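Side-chain contacts in conserved hypothetical protein (Staphylococcus aureus subsp. aureus, PDB 2AP3), which is of unknown function but, as a member of a putative cell-wall binding lipoprotein family with an elongated helical bundle fold, may bind the cell wall: residues A[117-120]-A[121-124]; A[144-147]-A[148-151]; A[180-183]-A[184-188]. One frame throughout, in Å; residues are numbered along the deposited sequence.

Interaction 1 of 3, residues A[117-120]-A[121-124]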
ATOM      1  N   GLN A 117       3.650 -20.889  -7.437  1.00 25.50           N
ATOM      2  CA  GLN A 117       3.043 -19.791  -8.188  1.00 25.15           C
ATOM      3  C   GLN A 117       2.372 -18.781  -7.251  1.00 24.86           C
ATOM      4  O   GLN A 117       2.499 -17.573  -7.455  1.00 24.26           O
ATOM      5  CB  GLN A 117       2.064 -20.327  -9.253  1.00 25.50           C
ATOM      6  CG  GLN A 117       1.205 -19.274  -9.964  1.00 25.88           C
ATOM      7  CD  GLN A 117       2.007 -18.266 -10.765  1.00 28.38           C
ATOM      8  OE1 GLN A 117       3.183 -18.486 -11.078  1.00 28.32           O
ATOM      9  NE2 GLN A 117       1.363 -17.153 -11.125  1.00 26.60           N
ATOM     10  N   LEU A 118       1.670 -19.269  -6.231  1.00 24.93           N
ATOM     11  CA  LEU A 118       1.113 -18.376  -5.211  1.00 25.29           C
ATOM     12  C   LEU A 118       2.222 -17.583  -4.517  1.00 25.92           C
ATOM     13  O   LEU A 118       2.081 -16.365  -4.318  1.00 25.77           O
ATOM     14  CB  LEU A 118       0.268 -19.147  -4.194  1.00 25.77           C
ATOM     15  CG  LEU A 118      -0.302 -18.365  -2.998  1.00 25.39           C
ATOM     16  CD1 LEU A 118      -1.157 -17.140  -3.422  1.00 27.21           C
ATOM     17  CD2 LEU A 118      -1.104 -19.308  -2.140  1.00 25.82           C
ATOM     18  N   ASP A 119       3.317 -18.264  -4.165  1.00 26.04           N
ATOM     19  CA  ASP A 119       4.499 -17.611  -3.571  1.00 26.14           C
ATOM     20  C   ASP A 119       5.101 -16.546  -4.464  1.00 26.21           C
ATOM     21  O   ASP A 119       5.570 -15.512  -3.993  1.00 26.20           O
ATOM     22  CB  ASP A 119       5.599 -18.627  -3.259  1.00 26.63           C
ATOM     23  CG  ASP A 119       5.455 -19.249  -1.904  1.00 28.05           C
ATOM     24  OD1 ASP A 119       4.686 -18.724  -1.063  1.00 27.35           O
ATOM     25  OD2 ASP A 119       6.124 -20.294  -1.681  1.00 28.69           O
ATOM     26  N   ASP A 120       5.110 -16.809  -5.762  1.00 25.40           N
ATOM     27  CA  ASP A 120       5.662 -15.853  -6.702  1.00 24.69           C
ATOM     28  C   ASP A 120       4.797 -14.613  -6.828  1.00 24.35           C
ATOM     29  O   ASP A 120       5.319 -13.526  -7.011  1.00 23.80           O
ATOM     30  CB  ASP A 120       5.876 -16.499  -8.071  1.00 25.25           C
ATOM     31  CG  ASP A 120       6.978 -17.535  -8.055  1.00 26.48           C
ATOM     32  OD1 ASP A 120       7.871 -17.474  -7.180  1.00 27.48           O
ATOM     33  OD2 ASP A 120       6.963 -18.413  -8.938  1.00 27.09           O
ATOM     34  N   VAL A 121       3.481 -14.795  -6.744  1.00 23.74           N
ATOM     35  CA  VAL A 121       2.545 -13.682  -6.812  1.00 23.70           C
ATOM     36  C   VAL A 121       2.609 -12.868  -5.528  1.00 23.55           C
ATOM     37  O   VAL A 121       2.533 -11.643  -5.581  1.00 23.57           O
ATOM     38  CB  VAL A 121       1.101 -14.151  -7.161  1.00 23.38           C
ATOM     39  CG1 VAL A 121       0.106 -12.980  -7.198  1.00 23.76           C
ATOM     40  CG2 VAL A 121       1.121 -14.833  -8.523  1.00 23.02           C
ATOM     41  N   LEU A 122       2.795 -13.544  -4.393  1.00 23.56           N
ATOM     42  CA  LEU A 122       3.002 -12.834  -3.131  1.00 22.93           C
ATOM     43  C   LEU A 122       4.307 -12.034  -3.168  1.00 23.04           C
ATOM     44  O   LEU A 122       4.341 -10.881  -2.717  1.00 22.21           O
ATOM     45  CB  LEU A 122       2.947 -13.798  -1.935  1.00 23.12           C
ATOM     46  CG  LEU A 122       1.542 -14.284  -1.568  1.00 24.03           C
ATOM     47  CD1 LEU A 122       1.593 -15.597  -0.776  1.00 24.98           C
ATOM     48  CD2 LEU A 122       0.766 -13.241  -0.770  1.00 25.76           C
ATOM     49  N   LYS A 123       5.368 -12.617  -3.732  1.00 23.17           N
ATOM     50  CA  LYS A 123       6.606 -11.872  -4.001  1.00 23.47           C
ATOM     51  C   LYS A 123       6.349 -10.628  -4.869  1.00 23.31           C
ATOM     52  O   LYS A 123       6.854  -9.549  -4.576  1.00 23.67           O
ATOM     53  CB  LYS A 123       7.673 -12.776  -4.655  1.00 23.91           C
ATOM     54  CG  LYS A 123       8.338 -13.702  -3.660  1.00 26.68           C
ATOM     55  CD  LYS A 123       8.866 -14.985  -4.289  1.00 30.13           C
ATOM     56  CE  LYS A 123       9.280 -15.956  -3.196  1.00 31.72           C
ATOM     57  NZ  LYS A 123       9.735 -17.287  -3.695  1.00 34.54           N
ATOM     58  N   GLU A 124       5.531 -10.774  -5.907  1.00 22.58           N
ATOM     59  CA  GLU A 124       5.210  -9.644  -6.781  1.00 22.36           C
ATOM     60  C   GLU A 124       4.420  -8.574  -6.000  1.00 21.11           C
ATOM     61  O   GLU A 124       4.587  -7.362  -6.248  1.00 20.76           O
ATOM     62  CB  GLU A 124       4.431 -10.105  -8.019  1.00 23.03           C
ATOM     63  CG  GLU A 124       4.348  -9.049  -9.117  1.00 26.36           C
ATOM     64  CD  GLU A 124       5.660  -8.281  -9.294  1.00 29.90           C
ATOM     65  OE1 GLU A 124       6.666  -8.886  -9.718  1.00 33.45           O
ATOM     66  OE2 GLU A 124       5.692  -7.071  -8.993  1.00 33.63           O
TER
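Q117 and L118 both swing CG away from the backbone N (chi1 171° and 176°), and each then bends at chi2, which carries Q117 NE2 to V121 and the L118 branch to L122, one turn further along helix 109-150. The amide end of Q117 meets V121 obliquely: NE2 lies 3.5 Å from V121 CG2, the methyl that stands beside its own backbone N. Its polar demand is met by E191 of helix 157-195, to which NE2 donates a hydrogen bond, so the long, flexible glutamine serves as a bridge past the valine. On the next face L118 CG packs against L122 CD1 at 4.0 Å, two branched apolar chains suited to a buried position; helix 10-30 touches both, through Y21 among others. D119 turns aside to a hydrogen bond with the hydroxyl of Y21. K123 comes from the following turn, its chain extended beyond CG and running over the D119 carbonyl, with CG 3.3 Å from D119 O. It ends near D120, where OD1 and NZ form a long salt bridge of 4.0 Å. Beneath these side chains the i to i+4 bonds of an alpha-helix are regular, that from K123 N to D119 O being 2.9 Å at 163°. The chemistry divides the helix by face: leucines and valine supply the buried, apolar side, while D120 and K123 form an exposed pair whose long separation implies only a modest attraction, probably weakened further by solvent.

Interaction 2 of 3, residues A[144-147]-A[148-151]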
ATOM      1  N   LYS A 144       4.028  19.164  -0.830  1.00 11.54           N
ATOM      2  CA  LYS A 144       4.837  19.885   0.139  1.00 12.31           C
ATOM      3  C   LYS A 144       5.744  20.944  -0.526  1.00 11.60           C
ATOM      4  O   LYS A 144       5.849  22.076  -0.057  1.00 13.08           O
ATOM      5  CB  LYS A 144       5.608  18.936   1.049  1.00 11.90           C
ATOM      6  CG  LYS A 144       6.384  19.701   2.163  1.00 12.36           C
ATOM      7  CD  LYS A 144       7.108  18.781   3.164  1.00 12.04           C
ATOM      8  CE  LYS A 144       8.061  19.574   4.080  1.00 14.61           C
ATOM      9  NZ  LYS A 144       8.740  18.627   5.019  1.00 13.48           N
ATOM     10  N   THR A 145       6.379  20.578  -1.637  1.00 12.55           N
ATOM     11  CA  THR A 145       7.229  21.507  -2.382  1.00 12.99           C
ATOM     12  C   THR A 145       6.438  22.751  -2.840  1.00 12.68           C
ATOM     13  O   THR A 145       6.914  23.877  -2.719  1.00 14.18           O
ATOM     14  CB  THR A 145       7.854  20.765  -3.560  1.00 13.17           C
ATOM     15  OG1 THR A 145       8.750  19.786  -3.035  1.00 15.49           O
ATOM     16  CG2 THR A 145       8.611  21.695  -4.474  1.00 14.56           C
ATOM     17  N   LEU A 146       5.225  22.537  -3.338  1.00 13.14           N
ATOM     18  CA  LEU A 146       4.389  23.688  -3.699  1.00 13.08           C
ATOM     19  C   LEU A 146       4.077  24.526  -2.456  1.00 11.95           C
ATOM     20  O   LEU A 146       4.161  25.753  -2.512  1.00 12.77           O
ATOM     21  CB  LEU A 146       3.116  23.243  -4.394  1.00 13.17           C
ATOM     22  CG  LEU A 146       2.023  24.302  -4.618  1.00 13.48           C
ATOM     23  CD1 LEU A 146       2.579  25.506  -5.406  1.00 14.73           C
ATOM     24  CD2 LEU A 146       0.800  23.718  -5.305  1.00 14.82           C
ATOM     25  N   PHE A 147       3.719  23.881  -1.353  1.00 11.86           N
ATOM     26  CA  PHE A 147       3.340  24.671  -0.172  1.00 11.80           C
ATOM     27  C   PHE A 147       4.500  25.468   0.406  1.00 12.58           C
ATOM     28  O   PHE A 147       4.297  26.620   0.845  1.00 12.98           O
ATOM     29  CB  PHE A 147       2.655  23.800   0.895  1.00 12.43           C
ATOM     30  CG  PHE A 147       1.488  23.006   0.372  1.00 12.54           C
ATOM     31  CD1 PHE A 147       0.613  23.548  -0.563  1.00 14.80           C
ATOM     32  CD2 PHE A 147       1.287  21.695   0.798  1.00 13.48           C
ATOM     33  CE1 PHE A 147      -0.476  22.802  -1.080  1.00 13.19           C
ATOM     34  CE2 PHE A 147       0.213  20.934   0.287  1.00 12.35           C
ATOM     35  CZ  PHE A 147      -0.680  21.504  -0.643  1.00 13.70           C
ATOM     36  N   LYS A 148       5.704  24.895   0.388  1.00 12.15           N
ATOM     37  CA  LYS A 148       6.894  25.629   0.821  1.00 13.01           C
ATOM     38  C   LYS A 148       7.132  26.857  -0.053  1.00 13.76           C
ATOM     39  O   LYS A 148       7.520  27.927   0.442  1.00 13.67           O
ATOM     40  CB  LYS A 148       8.116  24.736   0.804  1.00 12.29           C
ATOM     41  CG  LYS A 148       8.169  23.769   1.976  1.00 13.66           C
ATOM     42  CD  LYS A 148       9.512  22.969   2.029  1.00 14.16           C
ATOM     43  CE  LYS A 148      10.778  23.848   2.140  1.00 16.68           C
ATOM     44  NZ  LYS A 148      12.005  23.006   2.113  1.00 18.36           N
ATOM     45  N   TYR A 149       6.886  26.709  -1.355  1.00 13.73           N
ATOM     46  CA  TYR A 149       7.021  27.836  -2.267  1.00 14.84           C
ATOM     47  C   TYR A 149       6.045  28.963  -1.900  1.00 14.78           C
ATOM     48  O   TYR A 149       6.382  30.141  -1.931  1.00 15.79           O
ATOM     49  CB  TYR A 149       6.853  27.346  -3.707  1.00 15.90           C
ATOM     50  CG  TYR A 149       6.781  28.445  -4.744  1.00 16.29           C
ATOM     51  CD1 TYR A 149       7.899  29.208  -5.070  1.00 18.45           C
ATOM     52  CD2 TYR A 149       5.590  28.705  -5.406  1.00 17.67           C
ATOM     53  CE1 TYR A 149       7.821  30.212  -6.022  1.00 18.62           C
ATOM     54  CE2 TYR A 149       5.505  29.713  -6.381  1.00 19.75           C
ATOM     55  CZ  TYR A 149       6.632  30.462  -6.676  1.00 19.49           C
ATOM     56  OH  TYR A 149       6.584  31.471  -7.623  1.00 20.81           O
ATOM     57  N   LEU A 150       4.841  28.597  -1.485  1.00 13.35           N
ATOM     58  CA  LEU A 150       3.889  29.624  -1.029  1.00 13.66           C
ATOM     59  C   LEU A 150       4.286  30.312   0.283  1.00 15.90           C
ATOM     60  O   LEU A 150       3.767  31.407   0.569  1.00 15.95           O
ATOM     61  CB  LEU A 150       2.495  29.007  -0.814  1.00 13.35           C
ATOM     62  CG  LEU A 150       1.849  28.274  -1.998  1.00 13.52           C
ATOM     63  CD1 LEU A 150       0.541  27.658  -1.586  1.00 12.83           C
ATOM     64  CD2 LEU A 150       1.631  29.217  -3.173  1.00 16.26           C
ATOM     65  N   ASN A 151       5.131  29.657   1.095  1.00 17.14           N
ATOM     66  CA  ASN A 151       5.531  30.116   2.463  1.00 19.69           C
ATOM     67  C   ASN A 151       6.745  31.054   2.455  1.00 21.48           C
ATOM     68  O   ASN A 151       7.396  31.305   3.498  1.00 23.71           O
ATOM     69  CB  ASN A 151       5.823  28.906   3.377  1.00 19.36           C
ATOM     70  CG  ASN A 151       5.857  29.268   4.864  1.00 20.63           C
ATOM     71  OD1 ASN A 151       5.043  30.074   5.351  1.00 23.41           O
ATOM     72  ND2 ASN A 151       6.789  28.673   5.595  1.00 23.40           N
TER
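L150 sits at the centre of this last turn of helix 109-150, its two methyls dividing the work between L146 and F147. One branch, CD1, comes up to the edge of the F147 ring, near the ring plane, and reaches F147 CD1 at 4.2 Å. The other, CD2, approaches L146 CD1 at 4.4 Å, so the forked leucine lies between the side chains three and four residues before it, touching each loosely. The fork is set by a chi1 of -56°, which keeps CG beside the backbone N and lays it over the L146 carbonyl, 3.5 Å from L146 O. L146 CD1 is shared: it also lies 4.4 Å from ring atom Y149 CD2, another loose contact. Y149 finds its main partners outside this turn, its ring meeting K163 in a cation-pi interaction and its hydroxyl bonding to the backbone N of T156. F147 is the bulky apolar group on the buried side, packing on L71 and I72 of helix 61-96. Along the outside, the aliphatic parts of K144 and K148 run near each other, CE to CD 4.2 Å; the salt bridge from K144 to D76 probably eases the proximity of the two like charges. At the helix end the N151 amide is shared, bonding weakly to F147 O (3.2 Å, 123°) and also to K148 O at 3.0 Å. As the helix gives way to a loop, its apolar residues thus join three helices of an antiparallel bundle: F147 meets helix 61-96, while L146 and L150 pack through I167 and V160 on helix 157-195, which runs back along 109-150.

Interaction 3 of 3, residues A[180-183]-A[184-188]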
ATOM      1  N   LYS A 180      -1.965  -1.235 -10.763  1.00 20.94           N
ATOM      2  CA  LYS A 180      -1.186  -2.469 -10.851  1.00 21.37           C
ATOM      3  C   LYS A 180      -1.193  -3.221  -9.520  1.00 21.39           C
ATOM      4  O   LYS A 180      -1.238  -4.458  -9.485  1.00 20.81           O
ATOM      5  CB  LYS A 180       0.250  -2.161 -11.262  1.00 21.47           C
ATOM      6  CG  LYS A 180       0.408  -1.669 -12.687  1.00 23.91           C
ATOM      7  CD  LYS A 180       1.860  -1.780 -13.132  1.00 28.90           C
ATOM      8  CE  LYS A 180       1.992  -1.631 -14.642  1.00 29.92           C
ATOM      9  NZ  LYS A 180       1.741  -0.237 -15.118  1.00 30.00           N
ATOM     10  N   TYR A 181      -1.138  -2.476  -8.415  1.00 21.16           N
ATOM     11  CA  TYR A 181      -1.112  -3.090  -7.089  1.00 21.26           C
ATOM     12  C   TYR A 181      -2.458  -3.740  -6.779  1.00 21.41           C
ATOM     13  O   TYR A 181      -2.518  -4.864  -6.290  1.00 21.30           O
ATOM     14  CB  TYR A 181      -0.732  -2.069  -5.999  1.00 21.21           C
ATOM     15  CG  TYR A 181      -0.542  -2.700  -4.634  1.00 20.49           C
ATOM     16  CD1 TYR A 181       0.449  -3.650  -4.422  1.00 19.26           C
ATOM     17  CD2 TYR A 181      -1.339  -2.323  -3.552  1.00 20.18           C
ATOM     18  CE1 TYR A 181       0.626  -4.234  -3.185  1.00 18.85           C
ATOM     19  CE2 TYR A 181      -1.171  -2.901  -2.309  1.00 19.59           C
ATOM     20  CZ  TYR A 181      -0.187  -3.856  -2.140  1.00 19.35           C
ATOM     21  OH  TYR A 181      -0.010  -4.425  -0.909  1.00 22.50           O
ATOM     22  N   THR A 182      -3.544  -3.031  -7.074  1.00 22.17           N
ATOM     23  CA  THR A 182      -4.884  -3.588  -6.866  1.00 22.83           C
ATOM     24  C   THR A 182      -5.060  -4.859  -7.696  1.00 23.10           C
ATOM     25  O   THR A 182      -5.614  -5.862  -7.201  1.00 23.66           O
ATOM     26  CB  THR A 182      -5.978  -2.534  -7.154  1.00 23.03           C
ATOM     27  OG1 THR A 182      -5.804  -1.418  -6.270  1.00 23.09           O
ATOM     28  CG2 THR A 182      -7.379  -3.116  -6.935  1.00 24.64           C
ATOM     29  N   LYS A 183      -4.561  -4.835  -8.935  1.00 22.79           N
ATOM     30  CA  LYS A 183      -4.523  -6.038  -9.770  1.00 23.14           C
ATOM     31  C   LYS A 183      -3.809  -7.211  -9.092  1.00 22.94           C
ATOM     32  O   LYS A 183      -4.299  -8.344  -9.150  1.00 23.32           O
ATOM     33  CB  LYS A 183      -3.885  -5.767 -11.137  1.00 23.79           C
ATOM     34  CG  LYS A 183      -4.824  -5.166 -12.170  1.00 26.42           C
ATOM     35  CD  LYS A 183      -4.318  -5.504 -13.563  1.00 29.94           C
ATOM     36  CE  LYS A 183      -5.126  -4.822 -14.658  1.00 31.96           C
ATOM     37  NZ  LYS A 183      -4.596  -5.181 -16.003  1.00 34.58           N
ATOM     38  N   VAL A 184      -2.667  -6.954  -8.448  1.00 22.39           N
ATOM     39  CA  VAL A 184      -1.886  -8.054  -7.865  1.00 22.19           C
ATOM     40  C   VAL A 184      -2.578  -8.610  -6.621  1.00 22.55           C
ATOM     41  O   VAL A 184      -2.506  -9.815  -6.355  1.00 22.32           O
ATOM     42  CB  VAL A 184      -0.396  -7.682  -7.577  1.00 21.71           C
ATOM     43  CG1 VAL A 184      -0.267  -6.748  -6.386  1.00 23.27           C
ATOM     44  CG2 VAL A 184       0.430  -8.951  -7.341  1.00 23.08           C
ATOM     45  N   LEU A 185      -3.267  -7.747  -5.879  1.00 22.31           N
ATOM     46  CA  LEU A 185      -3.990  -8.208  -4.699  1.00 23.39           C
ATOM     47  C   LEU A 185      -5.088  -9.165  -5.149  1.00 24.11           C
ATOM     48  O   LEU A 185      -5.366 -10.166  -4.476  1.00 24.18           O
ATOM     49  CB  LEU A 185      -4.562  -7.049  -3.891  1.00 23.30           C
ATOM     50  CG  LEU A 185      -3.557  -6.083  -3.236  1.00 22.53           C
ATOM     51  CD1 LEU A 185      -4.292  -4.969  -2.469  1.00 24.89           C
ATOM     52  CD2 LEU A 185      -2.582  -6.855  -2.335  1.00 22.78           C
ATOM     53  N   ASN A 186      -5.683  -8.867  -6.302  1.00 24.99           N
ATOM     54  CA  ASN A 186      -6.661  -9.780  -6.915  1.00 26.29           C
ATOM     55  C   ASN A 186      -6.055 -11.091  -7.394  1.00 26.75           C
ATOM     56  O   ASN A 186      -6.631 -12.162  -7.179  1.00 27.77           O
ATOM     57  CB  ASN A 186      -7.428  -9.087  -8.040  1.00 26.58           C
ATOM     58  CG  ASN A 186      -8.323  -7.978  -7.524  1.00 28.28           C
ATOM     59  OD1 ASN A 186      -8.735  -7.990  -6.360  1.00 31.96           O
ATOM     60  ND2 ASN A 186      -8.632  -7.016  -8.381  1.00 31.57           N
ATOM     61  N   LYS A 187      -4.891 -11.011  -8.035  1.00 27.31           N
ATOM     62  CA  LYS A 187      -4.201 -12.205  -8.506  1.00 27.49           C
ATOM     63  C   LYS A 187      -3.816 -13.111  -7.333  1.00 28.15           C
ATOM     64  O   LYS A 187      -3.834 -14.344  -7.468  1.00 27.24           O
ATOM     65  CB  LYS A 187      -2.973 -11.833  -9.336  1.00 27.61           C
ATOM     66  CG  LYS A 187      -2.387 -12.989 -10.152  1.00 27.76           C
ATOM     67  CD  LYS A 187      -1.130 -12.550 -10.883  1.00 28.09           C
ATOM     68  CE  LYS A 187      -0.590 -13.661 -11.769  1.00 29.39           C
ATOM     69  NZ  LYS A 187       0.400 -13.117 -12.746  1.00 30.99           N
ATOM     70  N   VAL A 188      -3.475 -12.512  -6.189  1.00 28.55           N
ATOM     71  CA  VAL A 188      -3.187 -13.296  -4.979  1.00 29.84           C
ATOM     72  C   VAL A 188      -4.372 -14.203  -4.639  1.00 31.18           C
ATOM     73  O   VAL A 188      -4.194 -15.408  -4.433  1.00 30.96           O
ATOM     74  CB  VAL A 188      -2.754 -12.408  -3.773  1.00 29.46           C
ATOM     75  CG1 VAL A 188      -2.772 -13.203  -2.456  1.00 29.50           C
ATOM     76  CG2 VAL A 188      -1.366 -11.861  -4.015  1.00 29.68           C
TER
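The Y181 ring carries L185 over one face: CG stands 4.1 Å above the plane, offset toward the rim, in a CH-pi contact between residues four apart on helix 157-195 of this helical bundle. V184 reaches the same ring obliquely, CG1 lying 3.7 Å from Y181 CD1, while H129 of helix 109-150 meets it in an edge-to-face pairing. Tyrosine suits this partly exposed place, because its flat ring offers a broad surface for aliphatic chains. A chi1 of -174° sets CG beside the carbonyl carbon, and the ring leans along the helix to where V184 and L185 reach it. L185 lays its fork across the phenol end of the ring: CD1 comes to 3.7 Å from Y181 CE2, and CD2 to 3.8 Å from Y181 OH, with Y181 CZ equally near CD2. Leucine suits the position because its two methyls touch the ring at two separate places. V184 and Y181 both touch L128 of helix 109-150, so the small branched valine fits the buried side between the helices. K183 and N186, by contrast, lie on the exposed surface, as befits their polar ends. The carbonyl of Y181 serves two donors, L185 N, which approaches nearly along the C=O axis in a good bond, and V184 N, whose bond is weak at 120°. V184 CG1 occupies the crowded position between its own backbone N and carbonyl carbon (chi1 73°), which presses this methyl to within 2.9 Å of Y181 O.

Interactions 1 and 2 lie on the same helix, 109-150, but on opposite sides of the chain's centre, with their centres 41 Å apart and their nearest atoms about 27 Å apart. Interaction 3 belongs to the next helix, 157-195, which packs back along the first. Its centre is 11 Å from that of interaction 1, and the two touch directly: V121 CG1 meets V188 CG2 at 3.7 Å, and L118 CD1 meets V188 O at 3.6 Å. Interaction 2, about 22 Å from interaction 3 at the nearest atoms, marks the far end of the bundle. All three are local contacts within single helices, while the first and third also share an interhelical seam.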